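Local atomic coordinates of putative glucoamylase (Bacteroides uniformis, PDB entry 4GL3), a protein that probably hydrolyses glycosidic bonds as a glucoamylase-like enzyme of the six-hairpin glycosidase clan. Residues 331-336 and 386-391; 64-69 and 393-398; 248-253 and 303-308; 195-200 and 254-259. All coordinates share one frame; numbering follows the deposited sequence.

Contact 1. Residues 331-336 and 386-391; sequences SSIPYA and VMIENY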
loop_
_atom_site.group_PDB
_atom_site.type_symbol
_atom_site.label_atom_id
_atom_site.label_comp_id
_atom_site.label_asym_id
_atom_site.label_seq_id
_atom_site.Cartn_x
_atom_site.Cartn_y
_atom_site.Cartn_z
ATOM N N SER A 331 -10.411 -2.090 -1.518
ATOM C CA SER A 331 -9.150 -2.098 -2.239
ATOM C C SER A 331 -8.865 -3.401 -3.011
ATOM O O SER A 331 -7.920 -3.458 -3.812
ATOM C CB SER A 331 -8.002 -1.763 -1.312
ATOM O OG SER A 331 -8.202 -0.493 -0.708
ATOM N N SER A 332 -9.680 -4.422 -2.744
ATOM C CA SER A 332 -9.625 -5.697 -3.412
ATOM C C SER A 332 -10.519 -5.735 -4.666
ATOM O O SER A 332 -10.674 -6.804 -5.273
ATOM C CB SER A 332 -10.013 -6.820 -2.421
ATOM O OG SER A 332 -8.901 -7.137 -1.568
ATOM N N ILE A 333 -11.086 -4.578 -5.035
ATOM C CA ILE A 333 -11.968 -4.422 -6.203
ATOM C C ILE A 333 -11.427 -5.038 -7.516
ATOM O O ILE A 333 -12.186 -5.701 -8.191
ATOM C CB ILE A 333 -12.473 -2.943 -6.393
ATOM C CG1 ILE A 333 -13.567 -2.849 -7.495
ATOM C CG2 ILE A 333 -11.315 -1.969 -6.607
ATOM C CD1 ILE A 333 -14.476 -1.619 -7.370
ATOM N N PRO A 334 -10.120 -4.905 -7.843
ATOM C CA PRO A 334 -9.780 -5.554 -9.108
ATOM C C PRO A 334 -9.783 -7.058 -9.016
ATOM O O PRO A 334 -9.786 -7.714 -10.013
ATOM C CB PRO A 334 -8.385 -5.069 -9.417
ATOM C CG PRO A 334 -7.839 -4.527 -8.132
ATOM C CD PRO A 334 -8.983 -4.188 -7.245
ATOM N N TYR A 335 -9.785 -7.600 -7.816
ATOM C CA TYR A 335 -9.700 -9.045 -7.657
ATOM C C TYR A 335 -11.065 -9.713 -7.577
ATOM O O TYR A 335 -11.182 -10.851 -7.979
ATOM C CB TYR A 335 -8.891 -9.392 -6.423
ATOM C CG TYR A 335 -7.582 -8.676 -6.305
ATOM C CD1 TYR A 335 -6.733 -8.557 -7.392
ATOM C CD2 TYR A 335 -7.150 -8.160 -5.071
ATOM C CE1 TYR A 335 -5.502 -7.929 -7.280
ATOM C CE2 TYR A 335 -5.906 -7.533 -4.958
ATOM C CZ TYR A 335 -5.094 -7.427 -6.066
ATOM O OH TYR A 335 -3.851 -6.863 -5.961
ATOM N N ALA A 336 -12.083 -9.023 -7.065
ATOM C CA ALA A 336 -13.439 -9.575 -6.986
ATOM C C ALA A 336 -14.415 -8.418 -7.116
ATOM O O ALA A 336 -15.062 -8.017 -6.131
ATOM C CB ALA A 336 -13.639 -10.321 -5.675
ATOM N N VAL A 386 -6.465 4.224 -5.182
ATOM C CA VAL A 386 -5.591 3.712 -6.224
ATOM C C VAL A 386 -6.051 2.390 -6.806
ATOM O O VAL A 386 -5.936 2.177 -7.998
ATOM C CB VAL A 386 -4.105 3.613 -5.715
ATOM C CG1 VAL A 386 -3.235 2.902 -6.750
ATOM C CG2 VAL A 386 -3.562 5.003 -5.430
HETATM N N MSE A 387 -6.569 1.481 -5.984
HETATM C CA MSE A 387 -6.981 0.161 -6.491
HETATM C C MSE A 387 -8.295 0.277 -7.235
HETATM O O MSE A 387 -8.499 -0.427 -8.211
HETATM C CB MSE A 387 -7.059 -0.897 -5.365
HETATM C CG MSE A 387 -5.701 -1.183 -4.696
HETATM SE SE MSE A 387 -4.353 -1.911 -5.898
HETATM C CE MSE A 387 -4.723 -3.808 -5.844
ATOM N N ILE A 388 -9.160 1.214 -6.835
ATOM C CA ILE A 388 -10.339 1.520 -7.632
ATOM C C ILE A 388 -9.847 1.950 -8.998
ATOM O O ILE A 388 -10.331 1.450 -10.021
ATOM C CB ILE A 388 -11.275 2.591 -7.008
ATOM C CG1 ILE A 388 -12.042 1.999 -5.803
ATOM C CG2 ILE A 388 -12.250 3.175 -8.062
ATOM C CD1 ILE A 388 -12.745 3.053 -4.940
ATOM N N GLU A 389 -8.852 2.830 -9.053
ATOM C CA GLU A 389 -8.424 3.261 -10.380
ATOM C C GLU A 389 -7.799 2.110 -11.215
ATOM O O GLU A 389 -8.040 2.021 -12.428
ATOM C CB GLU A 389 -7.418 4.429 -10.313
ATOM C CG GLU A 389 -7.166 5.075 -11.656
ATOM C CD GLU A 389 -8.451 5.608 -12.273
ATOM O OE1 GLU A 389 -9.251 6.171 -11.487
ATOM O OE2 GLU A 389 -8.639 5.471 -13.509
ATOM N N ASN A 390 -6.952 1.293 -10.590
ATOM C CA ASN A 390 -6.413 0.137 -11.277
ATOM C C ASN A 390 -7.514 -0.761 -11.861
ATOM O O ASN A 390 -7.404 -1.202 -13.003
ATOM C CB ASN A 390 -5.486 -0.678 -10.377
ATOM C CG ASN A 390 -4.100 -0.076 -10.283
ATOM O OD1 ASN A 390 -3.667 0.603 -11.227
ATOM N ND2 ASN A 390 -3.383 -0.323 -9.143
ATOM N N TYR A 391 -8.562 -1.017 -11.086
ATOM C CA TYR A 391 -9.744 -1.730 -11.625
ATOM C C TYR A 391 -10.348 -1.003 -12.809
ATOM O O TYR A 391 -10.687 -1.631 -13.791
ATOM C CB TYR A 391 -10.816 -1.903 -10.549
ATOM C CG TYR A 391 -12.167 -2.331 -11.070
ATOM C CD1 TYR A 391 -12.328 -3.569 -11.685
ATOM C CD2 TYR A 391 -13.273 -1.490 -10.982
ATOM C CE1 TYR A 391 -13.551 -3.985 -12.162
ATOM C CE2 TYR A 391 -14.517 -1.907 -11.455
ATOM C CZ TYR A 391 -14.619 -3.155 -12.045
ATOM O OH TYR A 391 -15.797 -3.581 -12.535
#
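Tyr391 offers one face of its ring to Ile333, whose side chain crosses it at about a right angle. CG1 of Ile333 makes a CH-pi contact, 4.1 Å from the centroid of the Tyr391 ring and 25° off the normal, displaced toward the rim. With its CG1 opposite the backbone N (chi1 -171°), Ile333 brings CD1 against the CD2 side of the ring and turns CG2 onto the helix backbone. There CG2 lies 3.6 Å from Met387 O and 3.8 Å from Ile388 CA. The other half of the contact belongs to Met387, a selenomethionine. Its chain bends at chi2 and again at chi3 (-86°), bringing the terminal CE to 3.9 Å from Pro334 CG and 3.2 Å from Tyr335 OH. That hydroxyl is hydrogen-bonded to Thr252 O, which fixes the far end of the tyrosine. Closer to the backbone, Met387 CB presses on Ser331 O at 3.1 Å, while Pro334 CB meets the CB of Tyr391. The packing joins the linker between helices 326-331 and 337-349 to the flank of helix 378-393, consistent with the closely packed helical hairpins of the (alpha/alpha)6 barrel expected for the six-hairpin clan.

Contact 2. Residues 64-69 and 393-398; sequences IIVGIE and TGLIWK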
loop_
_atom_site.group_PDB
_atom_site.type_symbol
_atom_site.label_atom_id
_atom_site.label_comp_id
_atom_site.label_asym_id
_atom_site.label_seq_id
_atom_site.Cartn_x
_atom_site.Cartn_y
_atom_site.Cartn_z
ATOM N N ILE A 64 -2.295 11.359 -6.169
ATOM C CA ILE A 64 -2.205 12.582 -6.951
ATOM C C ILE A 64 -2.336 12.290 -8.475
ATOM O O ILE A 64 -3.067 12.995 -9.195
ATOM C CB ILE A 64 -0.938 13.377 -6.656
ATOM C CG1 ILE A 64 -1.050 13.968 -5.247
ATOM C CG2 ILE A 64 -0.722 14.489 -7.687
ATOM C CD1 ILE A 64 0.286 14.344 -4.647
ATOM N N ILE A 65 -1.654 11.259 -8.954
ATOM C CA ILE A 65 -1.732 10.882 -10.370
ATOM C C ILE A 65 -3.179 10.498 -10.752
ATOM O O ILE A 65 -3.696 10.968 -11.785
ATOM C CB ILE A 65 -0.761 9.737 -10.733
ATOM C CG1 ILE A 65 0.702 10.131 -10.375
ATOM C CG2 ILE A 65 -0.887 9.393 -12.227
ATOM C CD1 ILE A 65 1.641 8.919 -10.275
ATOM N N VAL A 66 -3.843 9.716 -9.891
ATOM C CA VAL A 66 -5.261 9.352 -10.079
ATOM C C VAL A 66 -6.123 10.616 -10.169
ATOM O O VAL A 66 -6.932 10.791 -11.082
ATOM C CB VAL A 66 -5.761 8.410 -8.956
ATOM C CG1 VAL A 66 -7.276 8.153 -9.040
ATOM C CG2 VAL A 66 -4.998 7.071 -8.985
ATOM N N GLY A 67 -5.881 11.535 -9.248
ATOM C CA GLY A 67 -6.629 12.807 -9.193
ATOM C C GLY A 67 -6.484 13.696 -10.417
ATOM O O GLY A 67 -7.458 14.338 -10.831
ATOM N N ILE A 68 -5.287 13.734 -11.004
ATOM C CA ILE A 68 -5.094 14.475 -12.243
ATOM C C ILE A 68 -5.931 13.842 -13.357
ATOM O O ILE A 68 -6.658 14.534 -14.057
ATOM C CB ILE A 68 -3.626 14.517 -12.721
ATOM C CG1 ILE A 68 -2.741 15.300 -11.737
ATOM C CG2 ILE A 68 -3.562 15.153 -14.101
ATOM C CD1 ILE A 68 -1.243 15.074 -11.929
ATOM N N GLU A 69 -5.799 12.531 -13.513
ATOM C CA GLU A 69 -6.507 11.788 -14.558
ATOM C C GLU A 69 -8.021 11.818 -14.377
ATOM O O GLU A 69 -8.727 11.781 -15.360
ATOM C CB GLU A 69 -5.991 10.340 -14.619
ATOM C CG GLU A 69 -4.586 10.276 -15.193
ATOM C CD GLU A 69 -4.521 10.753 -16.639
ATOM O OE1 GLU A 69 -5.335 10.275 -17.459
ATOM O OE2 GLU A 69 -3.673 11.602 -16.955
ATOM N N THR A 393 -9.099 1.512 -15.000
ATOM C CA THR A 393 -8.265 1.831 -16.165
ATOM C C THR A 393 -6.837 1.206 -16.132
ATOM O O THR A 393 -6.088 1.354 -17.078
ATOM C CB THR A 393 -8.049 3.364 -16.270
ATOM O OG1 THR A 393 -7.362 3.829 -15.091
ATOM C CG2 THR A 393 -9.390 4.141 -16.483
ATOM N N GLY A 394 -6.454 0.542 -15.044
ATOM C CA GLY A 394 -5.093 0.034 -14.894
ATOM C C GLY A 394 -4.016 1.124 -14.857
ATOM O O GLY A 394 -2.845 0.820 -15.056
ATOM N N LEU A 395 -4.410 2.375 -14.568
ATOM C CA LEU A 395 -3.547 3.548 -14.618
ATOM C C LEU A 395 -2.206 3.375 -13.910
ATOM O O LEU A 395 -1.154 3.581 -14.546
ATOM C CB LEU A 395 -4.242 4.778 -14.004
ATOM C CG LEU A 395 -3.421 6.077 -14.033
ATOM C CD1 LEU A 395 -3.188 6.563 -15.492
ATOM C CD2 LEU A 395 -4.122 7.180 -13.231
ATOM N N ILE A 396 -2.209 3.027 -12.617
ATOM C CA ILE A 396 -0.944 3.053 -11.853
ATOM C C ILE A 396 -0.078 1.836 -12.197
ATOM O O ILE A 396 1.141 1.940 -12.320
ATOM C CB ILE A 396 -1.194 3.182 -10.333
ATOM C CG1 ILE A 396 -1.998 4.459 -10.022
ATOM C CG2 ILE A 396 0.116 3.148 -9.544
ATOM C CD1 ILE A 396 -1.476 5.749 -10.620
ATOM N N TRP A 397 -0.733 0.688 -12.384
ATOM C CA TRP A 397 -0.090 -0.500 -12.934
ATOM C C TRP A 397 0.641 -0.240 -14.241
ATOM O O TRP A 397 1.788 -0.597 -14.393
ATOM C CB TRP A 397 -1.122 -1.581 -13.213
ATOM C CG TRP A 397 -1.644 -2.272 -12.001
ATOM C CD1 TRP A 397 -1.022 -2.429 -10.800
ATOM C CD2 TRP A 397 -2.895 -2.973 -11.900
ATOM N NE1 TRP A 397 -1.824 -3.133 -9.937
ATOM C CE2 TRP A 397 -2.967 -3.509 -10.599
ATOM C CE3 TRP A 397 -3.965 -3.160 -12.767
ATOM C CZ2 TRP A 397 -4.074 -4.252 -10.151
ATOM C CZ3 TRP A 397 -5.055 -3.909 -12.333
ATOM C CH2 TRP A 397 -5.095 -4.441 -11.029
ATOM N N LYS A 398 0.006 0.393 -15.198
ATOM C CA LYS A 398 0.706 0.652 -16.467
ATOM C C LYS A 398 1.937 1.534 -16.278
ATOM O O LYS A 398 2.960 1.293 -16.895
ATOM C CB LYS A 398 -0.211 1.271 -17.519
ATOM C CG LYS A 398 -1.283 0.321 -18.035
ATOM C CD LYS A 398 -2.157 1.002 -19.112
ATOM C CE LYS A 398 -3.629 0.640 -18.988
ATOM N NZ LYS A 398 -3.926 -0.769 -19.374
#
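Among the side chains that touch here, Glu69 alone ends in a flat group, and its carboxylate is not what meets Leu395. The leucine lies against the aliphatic part of the glutamate instead: CD2 of Leu395 is 3.7 Å from Glu69 CG and 3.9 Å from Glu69 CB. The acid is directed to another partner, with OE2 hydrogen-bonded to Tyr140 OH of helix 124-140. Leu395 reaches the helix because its CG extends away from the amide N (chi1 -179°). The same CD2 methyl therefore wedges between residues a turn apart, touching Glu69 on one hand and Ile65 CG2, at 4.0 Å, on the other. It also comes to 4.0 Å from Val66 CA, close to the helix backbone itself.

This helix-to-helix packing is consistent with the (alpha/alpha)6 barrel expected for the six-hairpin clan: helix 54-69 receives the first turn of helix 395-401, a short helix set off from helix 378-393 by Gly394. The glycine's positive phi (63°) makes the break, and Thr393 OG1 takes a weak bond from Leu395 N while also being hydrogen-bonded to Glu389 OE2.

Ile396 makes the second set of contacts. Its side chain is bent at chi2 (-51°), bringing CD1 round to 4.0 Å from Ile65 CG2. Val66 is crossed at about a right angle, its CG2 lying 4.1 Å from the CD1 of Ile396. Helix 378-393 backs the same group, with Ile385 and Glu389 against Val66 and Val386 against Ile396.

Contact 3. Residues 248-253 and 303-308; sequences PLFFTH and LTASDG
Two successive backbone amides, Leu249 N and Phe250 N, are held by Leu303 and Thr304. Leu249 N donates to Leu303 O (3.0 Å, 159° at the hydrogen), lying in the carbonyl plane. Phe250 N donates to the hydroxyl OG1 of Thr304 (3.1 Å, 148°). Residues 249-251, in the long loop between strand 235-239 and helix 271-288, have helical backbone angles but lack the regular helical bonds; the two amide bonds tie their start to the chain entering the short, weakly bonded antiparallel pair 305-306/313-314. Leu249 O accepts from both the N and the OG1 of Thr252.

Thr304 turns OG1 to the side away from its N (chi1 -166°), and from there the oxygen also lies in the plane of the Phe250 ring, at its edge and 3.2 Å from CD1. Pro248 CB packs against the same hydroxyl oxygen at 3.7 Å. Helix 326-331 supplies Thr327 and Ala328 as a backing for Thr304. A Tris molecule lies about 3 Å from the Phe250 side chain and may mark a pocket. Phe251 CD1 lies 3.8 Å above one face of the Phe250 ring, toward its rim, and at the ring's CE1 the methyl CB of Ala305 comes to 4.0 Å.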
loop_
_atom_site.group_PDB
_atom_site.type_symbol
_atom_site.label_atom_id
_atom_site.label_comp_id
_atom_site.label_asym_id
_atom_site.label_seq_id
_atom_site.Cartn_x
_atom_site.Cartn_y
_atom_site.Cartn_z
ATOM N N PRO A 248 -4.194 -10.622 7.156
ATOM C CA PRO A 248 -4.938 -9.389 6.849
ATOM C C PRO A 248 -4.942 -9.100 5.332
ATOM O O PRO A 248 -3.908 -9.295 4.622
ATOM C CB PRO A 248 -4.167 -8.302 7.593
ATOM C CG PRO A 248 -3.180 -9.009 8.492
ATOM C CD PRO A 248 -2.975 -10.393 7.959
ATOM N N LEU A 249 -6.093 -8.658 4.825
ATOM C CA LEU A 249 -6.290 -8.542 3.355
ATOM C C LEU A 249 -5.386 -7.485 2.714
ATOM O O LEU A 249 -5.134 -7.566 1.510
ATOM C CB LEU A 249 -7.777 -8.381 2.962
ATOM C CG LEU A 249 -8.156 -8.680 1.498
ATOM C CD1 LEU A 249 -7.615 -10.025 0.953
ATOM C CD2 LEU A 249 -9.661 -8.601 1.350
ATOM N N PHE A 250 -4.848 -6.532 3.496
ATOM C CA PHE A 250 -3.962 -5.531 2.894
ATOM C C PHE A 250 -2.669 -6.122 2.296
ATOM O O PHE A 250 -1.980 -5.439 1.541
ATOM C CB PHE A 250 -3.618 -4.365 3.854
ATOM C CG PHE A 250 -2.456 -4.657 4.814
ATOM C CD1 PHE A 250 -2.688 -5.335 6.016
ATOM C CD2 PHE A 250 -1.160 -4.261 4.514
ATOM C CE1 PHE A 250 -1.647 -5.580 6.928
ATOM C CE2 PHE A 250 -0.110 -4.490 5.434
ATOM C CZ PHE A 250 -0.355 -5.165 6.619
ATOM N N PHE A 251 -2.323 -7.363 2.647
ATOM C CA PHE A 251 -1.214 -8.029 1.992
ATOM C C PHE A 251 -1.408 -8.098 0.441
ATOM O O PHE A 251 -0.428 -8.165 -0.281
ATOM C CB PHE A 251 -1.008 -9.458 2.519
ATOM C CG PHE A 251 -0.504 -9.575 3.968
ATOM C CD1 PHE A 251 -0.186 -8.472 4.745
ATOM C CD2 PHE A 251 -0.363 -10.856 4.537
ATOM C CE1 PHE A 251 0.285 -8.630 6.046
ATOM C CE2 PHE A 251 0.095 -11.019 5.824
ATOM C CZ PHE A 251 0.454 -9.901 6.569
ATOM N N THR A 252 -2.652 -8.056 -0.050
ATOM C CA THR A 252 -2.928 -8.055 -1.521
ATOM C C THR A 252 -2.965 -6.647 -2.119
ATOM O O THR A 252 -3.243 -6.493 -3.309
ATOM C CB THR A 252 -4.256 -8.766 -1.840
ATOM O OG1 THR A 252 -5.354 -7.957 -1.372
ATOM C CG2 THR A 252 -4.259 -10.160 -1.186
ATOM N N HIS A 253 -2.666 -5.623 -1.301
ATOM C CA HIS A 253 -2.762 -4.245 -1.724
ATOM C C HIS A 253 -1.416 -3.504 -1.808
ATOM O O HIS A 253 -1.140 -2.882 -2.791
ATOM C CB HIS A 253 -3.696 -3.423 -0.805
ATOM C CG HIS A 253 -5.042 -4.017 -0.641
ATOM N ND1 HIS A 253 -5.780 -3.845 0.508
ATOM C CD2 HIS A 253 -5.746 -4.858 -1.436
ATOM C CE1 HIS A 253 -6.907 -4.538 0.395
ATOM N NE2 HIS A 253 -6.920 -5.147 -0.780
ATOM N N LEU A 303 -11.603 -8.244 6.378
ATOM C CA LEU A 303 -10.778 -8.145 7.592
ATOM C C LEU A 303 -9.310 -7.812 7.262
ATOM O O LEU A 303 -8.642 -8.508 6.477
ATOM C CB LEU A 303 -10.846 -9.467 8.371
ATOM C CG LEU A 303 -12.224 -9.954 8.828
ATOM C CD1 LEU A 303 -12.113 -11.348 9.440
ATOM C CD2 LEU A 303 -12.866 -8.957 9.786
ATOM N N THR A 304 -8.824 -6.727 7.866
ATOM C CA THR A 304 -7.445 -6.298 7.741
ATOM C C THR A 304 -7.051 -5.432 8.966
ATOM O O THR A 304 -7.892 -5.101 9.817
ATOM C CB THR A 304 -7.253 -5.534 6.435
ATOM O OG1 THR A 304 -5.866 -5.406 6.152
ATOM C CG2 THR A 304 -7.906 -4.115 6.474
ATOM N N ALA A 305 -5.773 -5.077 9.042
ATOM C CA ALA A 305 -5.255 -4.203 10.103
ATOM C C ALA A 305 -5.923 -2.832 10.068
ATOM O O ALA A 305 -6.000 -2.188 9.002
ATOM C CB ALA A 305 -3.712 -4.042 10.013
ATOM N N SER A 306 -6.348 -2.369 11.235
ATOM C CA SER A 306 -6.960 -1.055 11.341
ATOM C C SER A 306 -7.209 -0.676 12.794
ATOM O O SER A 306 -7.012 -1.497 13.696
ATOM C CB SER A 306 -8.305 -1.093 10.597
ATOM O OG SER A 306 -9.258 -1.875 11.281
ATOM N N ASP A 307 -7.749 0.531 13.007
ATOM C CA ASP A 307 -8.320 0.888 14.295
ATOM C C ASP A 307 -9.468 -0.074 14.640
ATOM O O ASP A 307 -10.036 -0.762 13.764
ATOM C CB ASP A 307 -8.819 2.344 14.295
ATOM C CG ASP A 307 -7.692 3.379 14.399
ATOM O OD1 ASP A 307 -6.499 3.018 14.570
ATOM O OD2 ASP A 307 -8.022 4.584 14.330
ATOM N N GLY A 308 -9.787 -0.120 15.931
ATOM C CA GLY A 308 -10.786 -1.006 16.459
ATOM C C GLY A 308 -11.364 -0.462 17.743
ATOM O O GLY A 308 -10.761 0.383 18.388
#

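Contact 4. Residues 195-200 and 254-259; sequences ECHIVY and YSYMGL
Ser255 OG is gripped by two bonds to the 195-200 backbone. It donates to Glu195 O at 2.6 Å, approaching well above the carbonyl plane (42° out of it), and accepts from Ile198 N at 3.1 Å (158°), an amide in the first turn of helix 197-205. The hydroxyl reaches both because it stands away from its own carbonyl carbon, beside its N (chi1 -66°). Next to it the side chains of Tyr256 and His197 cross at about a right angle, with ND1 of His197 hydrogen-bonded to Tyr256 OH at 2.8 Å, each atom at the edge of the other's ring. Tyr256 also carries Ser255 CB over the centre of one face. Ile198 lies antiparallel to Leu259, its CD1 4.1 Å from Leu259 CB.

Two waters complete the joint. Water 1 donates to Glu195 O and accepts from Ser255 N at 2.9 Å; water 2 links His197 N and Tyr256 OH. Two further neighbours position the histidine: NE2 bonds Tyr216 OH, and the Trp220 ring lies nearly parallel to the imidazole.

OE2 of Glu195 makes a weak bond to a bound Tris, likely a buffer component. Around this buried joint near the middle of what is probably an (alpha/alpha)6 barrel, helix 124-140 backs Cys196, Ile198 and Val199, helix 213-220 packs on Cys196 and Tyr200, and helix 378-393 lies against Tyr254 and Met257.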
loop_
_atom_site.group_PDB
_atom_site.type_symbol
_atom_site.label_atom_id
_atom_site.label_comp_id
_atom_site.label_asym_id
_atom_site.label_seq_id
_atom_site.Cartn_x
_atom_site.Cartn_y
_atom_site.Cartn_z
ATOM N N GLU A 195 3.037 -8.252 3.145
ATOM C CA GLU A 195 2.878 -7.041 2.349
ATOM C C GLU A 195 4.155 -6.540 1.713
ATOM O O GLU A 195 4.080 -5.585 0.944
ATOM C CB GLU A 195 2.279 -5.894 3.209
ATOM C CG GLU A 195 3.271 -5.250 4.210
ATOM C CD GLU A 195 3.299 -5.897 5.592
ATOM O OE1 GLU A 195 3.212 -7.134 5.689
ATOM O OE2 GLU A 195 3.464 -5.149 6.585
ATOM N N CYS A 196 5.318 -7.143 2.011
ATOM C CA CYS A 196 6.601 -6.528 1.631
ATOM C C CYS A 196 7.247 -7.022 0.331
ATOM O O CYS A 196 8.430 -6.827 0.138
ATOM C CB CYS A 196 7.578 -6.809 2.764
ATOM S SG CYS A 196 7.033 -6.261 4.374
ATOM N N HIS A 197 6.509 -7.715 -0.528
ATOM C CA HIS A 197 7.079 -8.298 -1.756
ATOM C C HIS A 197 7.914 -7.284 -2.574
ATOM O O HIS A 197 9.022 -7.594 -3.117
ATOM C CB HIS A 197 5.927 -8.871 -2.606
ATOM C CG HIS A 197 6.342 -9.866 -3.640
ATOM N ND1 HIS A 197 5.459 -10.339 -4.588
ATOM C CD2 HIS A 197 7.521 -10.497 -3.870
ATOM C CE1 HIS A 197 6.079 -11.224 -5.355
ATOM N NE2 HIS A 197 7.324 -11.355 -4.927
ATOM N N ILE A 198 7.386 -6.066 -2.632
ATOM C CA ILE A 198 7.934 -5.001 -3.464
ATOM C C ILE A 198 9.340 -4.590 -3.030
ATOM O O ILE A 198 10.127 -4.062 -3.849
ATOM C CB ILE A 198 6.986 -3.749 -3.490
ATOM C CG1 ILE A 198 7.330 -2.802 -4.624
ATOM C CG2 ILE A 198 7.049 -2.951 -2.195
ATOM C CD1 ILE A 198 6.830 -3.243 -5.947
ATOM N N VAL A 199 9.663 -4.799 -1.756
ATOM C CA VAL A 199 10.997 -4.519 -1.298
ATOM C C VAL A 199 12.047 -5.348 -2.052
ATOM O O VAL A 199 13.104 -4.827 -2.425
ATOM C CB VAL A 199 11.141 -4.746 0.244
ATOM C CG1 VAL A 199 12.550 -4.340 0.700
ATOM C CG2 VAL A 199 10.057 -3.955 0.987
ATOM N N TYR A 200 11.760 -6.634 -2.264
ATOM C CA TYR A 200 12.681 -7.515 -2.992
ATOM C C TYR A 200 12.703 -7.203 -4.476
ATOM O O TYR A 200 13.778 -7.231 -5.085
ATOM C CB TYR A 200 12.339 -8.989 -2.777
ATOM C CG TYR A 200 12.772 -9.475 -1.410
ATOM C CD1 TYR A 200 11.963 -9.277 -0.271
ATOM C CD2 TYR A 200 14.017 -10.078 -1.224
ATOM C CE1 TYR A 200 12.390 -9.678 1.000
ATOM C CE2 TYR A 200 14.442 -10.479 0.047
ATOM C CZ TYR A 200 13.645 -10.281 1.154
ATOM O OH TYR A 200 14.091 -10.715 2.418
ATOM N N TYR A 254 -0.615 -3.484 -0.755
ATOM C CA TYR A 254 0.452 -2.456 -0.708
ATOM C C TYR A 254 1.558 -2.567 -1.793
ATOM O O TYR A 254 2.004 -1.559 -2.321
ATOM C CB TYR A 254 1.103 -2.362 0.686
ATOM C CG TYR A 254 0.278 -1.856 1.838
ATOM C CD1 TYR A 254 -1.053 -1.510 1.695
ATOM C CD2 TYR A 254 0.856 -1.728 3.107
ATOM C CE1 TYR A 254 -1.804 -1.081 2.785
ATOM C CE2 TYR A 254 0.127 -1.296 4.187
ATOM C CZ TYR A 254 -1.211 -0.964 4.029
ATOM O OH TYR A 254 -1.972 -0.554 5.126
ATOM N N SER A 255 2.017 -3.777 -2.067
ATOM C CA SER A 255 3.012 -4.040 -3.106
ATOM C C SER A 255 2.404 -4.090 -4.512
ATOM O O SER A 255 3.160 -4.022 -5.475
ATOM C CB SER A 255 3.767 -5.388 -2.825
ATOM O OG SER A 255 4.574 -5.341 -1.642
ATOM N N TYR A 256 1.066 -4.144 -4.620
ATOM C CA TYR A 256 0.347 -4.403 -5.887
ATOM C C TYR A 256 -0.463 -3.192 -6.355
ATOM O O TYR A 256 -1.445 -3.260 -7.117
ATOM C CB TYR A 256 -0.511 -5.662 -5.752
ATOM C CG TYR A 256 0.345 -6.772 -5.221
ATOM C CD1 TYR A 256 1.336 -7.355 -6.022
ATOM C CD2 TYR A 256 0.250 -7.182 -3.895
ATOM C CE1 TYR A 256 2.168 -8.359 -5.536
ATOM C CE2 TYR A 256 1.085 -8.171 -3.387
ATOM C CZ TYR A 256 2.058 -8.739 -4.198
ATOM O OH TYR A 256 2.890 -9.705 -3.687
HETATM N N MSE A 257 -0.010 -2.064 -5.891
HETATM C CA MSE A 257 -0.509 -0.766 -6.306
HETATM C C MSE A 257 0.138 -0.394 -7.650
HETATM O O MSE A 257 -0.523 0.030 -8.598
HETATM C CB MSE A 257 -0.136 0.249 -5.224
HETATM C CG MSE A 257 -1.227 1.141 -4.929
HETATM SE SE MSE A 257 -2.260 0.717 -3.350
HETATM C CE MSE A 257 -2.182 2.634 -2.853
ATOM N N GLY A 258 1.459 -0.594 -7.727
ATOM C CA GLY A 258 2.199 -0.428 -9.009
ATOM C C GLY A 258 2.505 -1.748 -9.722
ATOM O O GLY A 258 2.396 -1.868 -10.948
ATOM N N LEU A 259 2.908 -2.740 -8.948
ATOM C CA LEU A 259 3.165 -4.078 -9.457
ATOM C C LEU A 259 1.807 -4.736 -9.800
ATOM O O LEU A 259 0.976 -5.004 -8.916
ATOM C CB LEU A 259 3.939 -4.861 -8.395
ATOM C CG LEU A 259 4.490 -6.224 -8.677
ATOM C CD1 LEU A 259 5.529 -6.139 -9.779
ATOM C CD2 LEU A 259 5.141 -6.786 -7.403
HETATM O O HOH W 1 1.334 -6.113 -0.486
HETATM O O HOH W 2 3.377 -8.236 -0.818
#

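How the contacts relate
From the N terminus, helix 54-69 opens the widest loop at residues 64-69, and contact 2 closes it only at 393-398, so the other three contacts all nest inside. Contact 4 starts next at 195-200. Before it closes at 254-259, contact 3 has started at 248-253 and ends at 303-308: the two cross, sharing one continuous run, 248-259. Contact 1 follows in series, from 331-336 to 386-391. The run 248-259 ties the parts together, with Ser332 OG bonded to His253 NE2, Asn390 ND2 to Met257 O, and Trp397 NE1 to Tyr256 O. Contacts 2 and 3 do not touch, their centres being about 23 Å apart.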